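Local coordinates for hypothetical UPF0270 protein PA3463 (Pseudomonas aeruginosa, PDB 1Y0N) that is of unknown function, a small protein of the uncharacterised UPF0270 family in which two helices pack with a short antiparallel sheet, at residues Asp13-Arg25 with Leu36-Arg48. Numbering follows the deposited sequence.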
loop_
_atom_site.group_PDB
_atom_site.type_symbol
_atom_site.label_atom_id
_atom_site.label_comp_id
_atom_site.label_asym_id
_atom_site.label_seq_id
_atom_site.Cartn_x
_atom_site.Cartn_y
_atom_site.Cartn_z
ATOM N N ASP A 13 -2.039 -8.457 9.690
ATOM C CA ASP A 13 -0.602 -8.356 9.958
ATOM C C ASP A 13 0.226 -8.080 8.731
ATOM O O ASP A 13 1.213 -7.364 8.824
ATOM C CB ASP A 13 -0.026 -9.617 10.640
ATOM C CG ASP A 13 -0.403 -9.713 12.125
ATOM O OD1 ASP A 13 -0.956 -8.734 12.704
ATOM O OD2 ASP A 13 -0.161 -10.791 12.711
ATOM N N THR A 14 -0.112 -8.699 7.610
ATOM C CA THR A 14 0.632 -8.359 6.437
ATOM C C THR A 14 0.356 -6.873 6.119
ATOM O O THR A 14 1.272 -6.189 5.799
ATOM C CB THR A 14 0.504 -9.341 5.167
ATOM O OG1 THR A 14 -0.535 -8.900 4.269
ATOM C CG2 THR A 14 0.306 -10.803 5.534
ATOM N N LEU A 15 -0.876 -6.385 6.270
ATOM C CA LEU A 15 -1.140 -4.943 6.021
ATOM C C LEU A 15 -0.289 -4.020 6.921
ATOM O O LEU A 15 0.216 -2.997 6.470
ATOM C CB LEU A 15 -2.630 -4.573 6.129
ATOM C CG LEU A 15 -3.021 -3.096 5.883
ATOM C CD1 LEU A 15 -2.447 -2.490 4.571
ATOM C CD2 LEU A 15 -4.512 -2.923 5.854
ATOM N N ASN A 16 -0.122 -4.400 8.192
ATOM C CA ASN A 16 0.649 -3.564 9.153
ATOM C C ASN A 16 2.072 -3.460 8.774
ATOM O O ASN A 16 2.641 -2.370 8.836
ATOM C CB ASN A 16 0.524 -4.060 10.610
ATOM C CG ASN A 16 -0.899 -3.975 11.118
ATOM O OD1 ASN A 16 -1.674 -3.133 10.657
ATOM N ND2 ASN A 16 -1.271 -4.885 12.047
ATOM N N ASN A 17 2.635 -4.605 8.372
ATOM C CA ASN A 17 3.994 -4.710 7.876
ATOM C C ASN A 17 4.174 -3.877 6.583
ATOM O O ASN A 17 5.160 -3.185 6.438
ATOM C CB ASN A 17 4.392 -6.190 7.572
ATOM C CG ASN A 17 4.474 -7.098 8.833
ATOM O OD1 ASN A 17 4.779 -6.644 9.927
ATOM N ND2 ASN A 17 4.214 -8.398 8.644
ATOM N N LEU A 18 3.237 -3.980 5.645
ATOM C CA LEU A 18 3.273 -3.125 4.409
ATOM C C LEU A 18 3.232 -1.601 4.768
ATOM O O LEU A 18 3.938 -0.798 4.160
ATOM C CB LEU A 18 2.076 -3.461 3.467
ATOM C CG LEU A 18 1.844 -4.863 2.829
ATOM C CD1 LEU A 18 0.696 -4.860 1.827
ATOM C CD2 LEU A 18 3.032 -5.341 2.102
ATOM N N LEU A 19 2.386 -1.231 5.741
ATOM C CA LEU A 19 2.269 0.180 6.158
ATOM C C LEU A 19 3.564 0.687 6.763
ATOM O O LEU A 19 4.035 1.754 6.411
ATOM C CB LEU A 19 1.097 0.377 7.145
ATOM C CG LEU A 19 -0.282 0.364 6.490
ATOM C CD1 LEU A 19 -1.330 0.093 7.576
ATOM C CD2 LEU A 19 -0.565 1.680 5.782
ATOM N N GLU A 20 4.154 -0.112 7.665
ATOM C CA GLU A 20 5.443 0.191 8.277
ATOM C C GLU A 20 6.553 0.289 7.246
ATOM O O GLU A 20 7.315 1.279 7.264
ATOM C CB GLU A 20 5.749 -0.817 9.423
ATOM C CG GLU A 20 7.139 -0.702 9.950
ATOM C CD GLU A 20 7.309 -1.294 11.358
ATOM O OE1 GLU A 20 6.343 -1.947 11.900
ATOM O OE2 GLU A 20 8.438 -1.064 11.889
ATOM N N ASP A 21 6.625 -0.673 6.307
ATOM C CA ASP A 21 7.598 -0.584 5.192
ATOM C C ASP A 21 7.459 0.735 4.463
ATOM O O ASP A 21 8.435 1.437 4.229
ATOM C CB ASP A 21 7.418 -1.728 4.172
ATOM C CG ASP A 21 7.844 -3.088 4.744
ATOM O OD1 ASP A 21 8.460 -3.100 5.823
ATOM O OD2 ASP A 21 7.521 -4.133 4.128
ATOM N N PHE A 22 6.232 1.096 4.136
ATOM C CA PHE A 22 5.957 2.282 3.283
ATOM C C PHE A 22 6.428 3.531 3.972
ATOM O O PHE A 22 7.130 4.344 3.378
ATOM C CB PHE A 22 4.453 2.306 2.948
ATOM C CG PHE A 22 4.005 3.535 2.223
ATOM C CD1 PHE A 22 4.317 3.727 0.887
ATOM C CD2 PHE A 22 3.290 4.523 2.905
ATOM C CE1 PHE A 22 3.912 4.898 0.205
ATOM C CE2 PHE A 22 2.836 5.683 2.239
ATOM C CZ PHE A 22 3.176 5.885 0.901
ATOM N N VAL A 23 6.060 3.714 5.224
ATOM C CA VAL A 23 6.386 4.977 5.905
ATOM C C VAL A 23 7.858 5.074 6.324
ATOM O O VAL A 23 8.334 6.143 6.718
ATOM C CB VAL A 23 5.405 5.333 7.097
ATOM C CG1 VAL A 23 3.983 5.298 6.630
ATOM C CG2 VAL A 23 5.565 4.369 8.306
ATOM N N THR A 24 8.594 3.973 6.195
ATOM C CA THR A 24 10.019 4.070 6.373
ATOM C C THR A 24 10.792 3.891 5.071
ATOM O O THR A 24 12.007 3.888 5.099
ATOM C CB THR A 24 10.539 3.121 7.455
ATOM O OG1 THR A 24 10.134 1.789 7.166
ATOM C CG2 THR A 24 9.990 3.519 8.842
ATOM N N ARG A 25 10.081 3.815 3.936
ATOM C CA ARG A 25 10.698 3.572 2.604
ATOM C C ARG A 25 11.845 4.528 2.229
ATOM O O ARG A 25 11.855 5.689 2.649
ATOM C CB ARG A 25 9.641 3.606 1.487
ATOM C CG ARG A 25 9.195 5.047 1.149
ATOM C CD ARG A 25 7.914 5.173 0.289
ATOM N NE ARG A 25 7.121 6.265 0.875
ATOM C CZ ARG A 25 6.449 7.183 0.198
ATOM N NH1 ARG A 25 6.436 7.171 -1.127
ATOM N NH2 ARG A 25 5.775 8.119 0.860
ATOM N N LEU A 36 6.312 6.746 14.522
ATOM C CA LEU A 36 5.944 5.697 13.564
ATOM C C LEU A 36 4.452 5.483 13.423
ATOM O O LEU A 36 3.932 5.403 12.301
ATOM C CB LEU A 36 6.519 4.348 13.971
ATOM C CG LEU A 36 6.439 3.276 12.882
ATOM C CD1 LEU A 36 7.111 3.748 11.543
ATOM C CD2 LEU A 36 7.109 1.941 13.363
ATOM N N ASP A 37 3.804 5.306 14.564
ATOM C CA ASP A 37 2.409 5.020 14.615
ATOM C C ASP A 37 1.517 6.129 13.983
ATOM O O ASP A 37 0.534 5.810 13.341
ATOM C CB ASP A 37 2.001 4.674 16.064
ATOM C CG ASP A 37 0.572 4.983 16.347
ATOM O OD1 ASP A 37 0.308 6.106 16.878
ATOM O OD2 ASP A 37 -0.300 4.135 16.030
ATOM N N VAL A 38 1.875 7.397 14.199
ATOM C CA VAL A 38 1.229 8.521 13.559
ATOM C C VAL A 38 1.392 8.460 12.001
ATOM O O VAL A 38 0.451 8.699 11.226
ATOM C CB VAL A 38 1.791 9.857 14.106
ATOM C CG1 VAL A 38 1.431 10.978 13.244
ATOM C CG2 VAL A 38 1.354 10.078 15.579
ATOM N N ARG A 39 2.601 8.201 11.575
ATOM C CA ARG A 39 2.872 8.076 10.146
ATOM C C ARG A 39 2.085 6.925 9.540
ATOM O O ARG A 39 1.575 7.058 8.446
ATOM C CB ARG A 39 4.379 7.923 9.937
ATOM C CG ARG A 39 5.158 9.246 10.028
ATOM C CD ARG A 39 6.625 8.973 9.699
ATOM N NE ARG A 39 7.215 8.285 10.834
ATOM C CZ ARG A 39 8.333 7.562 10.832
ATOM N NH1 ARG A 39 9.047 7.355 9.735
ATOM N NH2 ARG A 39 8.735 7.022 11.970
ATOM N N VAL A 40 1.974 5.805 10.268
ATOM C CA VAL A 40 1.215 4.654 9.830
ATOM C C VAL A 40 -0.271 5.039 9.717
ATOM O O VAL A 40 -0.946 4.650 8.755
ATOM C CB VAL A 40 1.449 3.371 10.762
ATOM C CG1 VAL A 40 0.427 2.239 10.490
ATOM C CG2 VAL A 40 2.919 2.802 10.591
ATOM N N GLU A 41 -0.787 5.782 10.712
ATOM C CA GLU A 41 -2.198 6.181 10.654
ATOM C C GLU A 41 -2.470 7.133 9.469
ATOM O O GLU A 41 -3.543 7.062 8.874
ATOM C CB GLU A 41 -2.664 6.849 11.981
ATOM C CG GLU A 41 -2.972 5.927 13.094
ATOM C CD GLU A 41 -4.217 5.050 12.823
ATOM O OE1 GLU A 41 -5.185 5.454 12.093
ATOM O OE2 GLU A 41 -4.186 3.921 13.343
ATOM N N ARG A 42 -1.534 8.015 9.183
ATOM C CA ARG A 42 -1.640 8.886 8.030
ATOM C C ARG A 42 -1.679 8.027 6.761
ATOM O O ARG A 42 -2.430 8.292 5.837
ATOM C CB ARG A 42 -0.470 9.839 7.898
ATOM C CG ARG A 42 -0.352 10.936 8.927
ATOM C CD ARG A 42 0.853 11.755 8.598
ATOM N NE ARG A 42 0.941 12.844 9.571
ATOM C CZ ARG A 42 2.047 13.527 9.823
ATOM N NH1 ARG A 42 3.170 13.226 9.175
ATOM N NH2 ARG A 42 2.041 14.510 10.713
ATOM N N ALA A 43 -0.868 6.970 6.717
ATOM C CA ALA A 43 -0.869 6.076 5.533
ATOM C C ALA A 43 -2.193 5.252 5.391
ATOM O O ALA A 43 -2.668 4.961 4.286
ATOM C CB ALA A 43 0.393 5.176 5.583
ATOM N N ARG A 44 -2.770 4.843 6.517
ATOM C CA ARG A 44 -4.021 4.130 6.529
ATOM C C ARG A 44 -5.159 5.015 5.991
ATOM O O ARG A 44 -6.068 4.505 5.359
ATOM C CB ARG A 44 -4.458 3.714 7.939
ATOM C CG ARG A 44 -3.792 2.541 8.555
ATOM C CD ARG A 44 -4.484 2.100 9.917
ATOM N NE ARG A 44 -3.586 1.178 10.580
ATOM C CZ ARG A 44 -3.480 -0.115 10.291
ATOM N NH1 ARG A 44 -4.234 -0.664 9.329
ATOM N NH2 ARG A 44 -2.586 -0.856 10.958
ATOM N N HIS A 45 -5.139 6.282 6.365
ATOM C CA HIS A 45 -6.113 7.269 5.849
ATOM C C HIS A 45 -5.949 7.414 4.328
ATOM O O HIS A 45 -6.941 7.463 3.596
ATOM C CB HIS A 45 -5.890 8.606 6.517
ATOM C CG HIS A 45 -6.974 9.606 6.253
ATOM N ND1 HIS A 45 -8.275 9.411 6.636
ATOM C CD2 HIS A 45 -6.926 10.833 5.676
ATOM C CE1 HIS A 45 -8.993 10.470 6.305
ATOM N NE2 HIS A 45 -8.202 11.335 5.699
ATOM N N ALA A 46 -4.697 7.509 3.889
ATOM C CA ALA A 46 -4.339 7.618 2.464
ATOM C C ALA A 46 -4.884 6.375 1.722
ATOM O O ALA A 46 -5.448 6.505 0.616
ATOM C CB ALA A 46 -2.848 7.740 2.296
ATOM N N LEU A 47 -4.803 5.178 2.360
ATOM C CA LEU A 47 -5.388 3.949 1.743
ATOM C C LEU A 47 -6.909 4.034 1.659
ATOM O O LEU A 47 -7.545 3.694 0.583
ATOM C CB LEU A 47 -5.015 2.675 2.550
ATOM C CG LEU A 47 -3.589 2.148 2.422
ATOM C CD1 LEU A 47 -3.507 1.107 3.545
ATOM C CD2 LEU A 47 -3.479 1.517 1.001
ATOM N N ARG A 48 -7.513 4.510 2.764
ATOM C CA ARG A 48 -8.965 4.772 2.765
ATOM C C ARG A 48 -9.417 5.811 1.711
ATOM O O ARG A 48 -10.518 5.700 1.138
ATOM C CB ARG A 48 -9.515 5.181 4.155
ATOM C CG ARG A 48 -9.477 3.990 5.168
ATOM C CD ARG A 48 -10.153 4.366 6.504
ATOM N NE ARG A 48 -9.555 5.551 7.128
ATOM C CZ ARG A 48 -8.700 5.517 8.167
ATOM N NH1 ARG A 48 -8.260 4.358 8.651
ATOM N NH2 ARG A 48 -8.267 6.666 8.688
HETATM O O HOH W 1 -4.172 -3.728 9.558
#
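Leu-19 and Val-23, one turn apart on helix 12-24, fit as knobs into holes of helix 36-48. Leu-19 enters among Val-40, Ala-43, Arg-44 and Leu-47, splitting its two methyls: CD2 lies 3.6 Å from Ala-43 CB and also touches Leu-47 CD1, while CD1 lies 3.4 Å above the centre of one face of the Arg-44 guanidinium. Val-23 fills the hole made by Leu-36, Arg-39, Val-40 and Ala-43. With its CG1 anti to the carbonyl carbon (chi1 -53°), that methyl reaches Ala-43 CB at 3.7 Å, leaving CG2 to meet Leu-36 CD1 and Val-40 CG2. The two helices, their axes 9.2 Å apart at closest approach, cross at 107° and share a core with the antiparallel sheet: Leu-15 and Leu-47, whose CD1 methyls touch, both also rest on Ile-54 of strand 52-56.

Polar contacts gather round Arg-44, whose chain runs extended to NE. Its NH2 donates to Asn-16 OD1, which lies near the guanidinium plane; the modelled separation of 2.5 Å is too short to be taken at face value. Amide and guanidinium stand almost perpendicular, 81° apart. A water donates to the same OD1 and accepts from Arg-44 NH1, bridging the two side chains a second time.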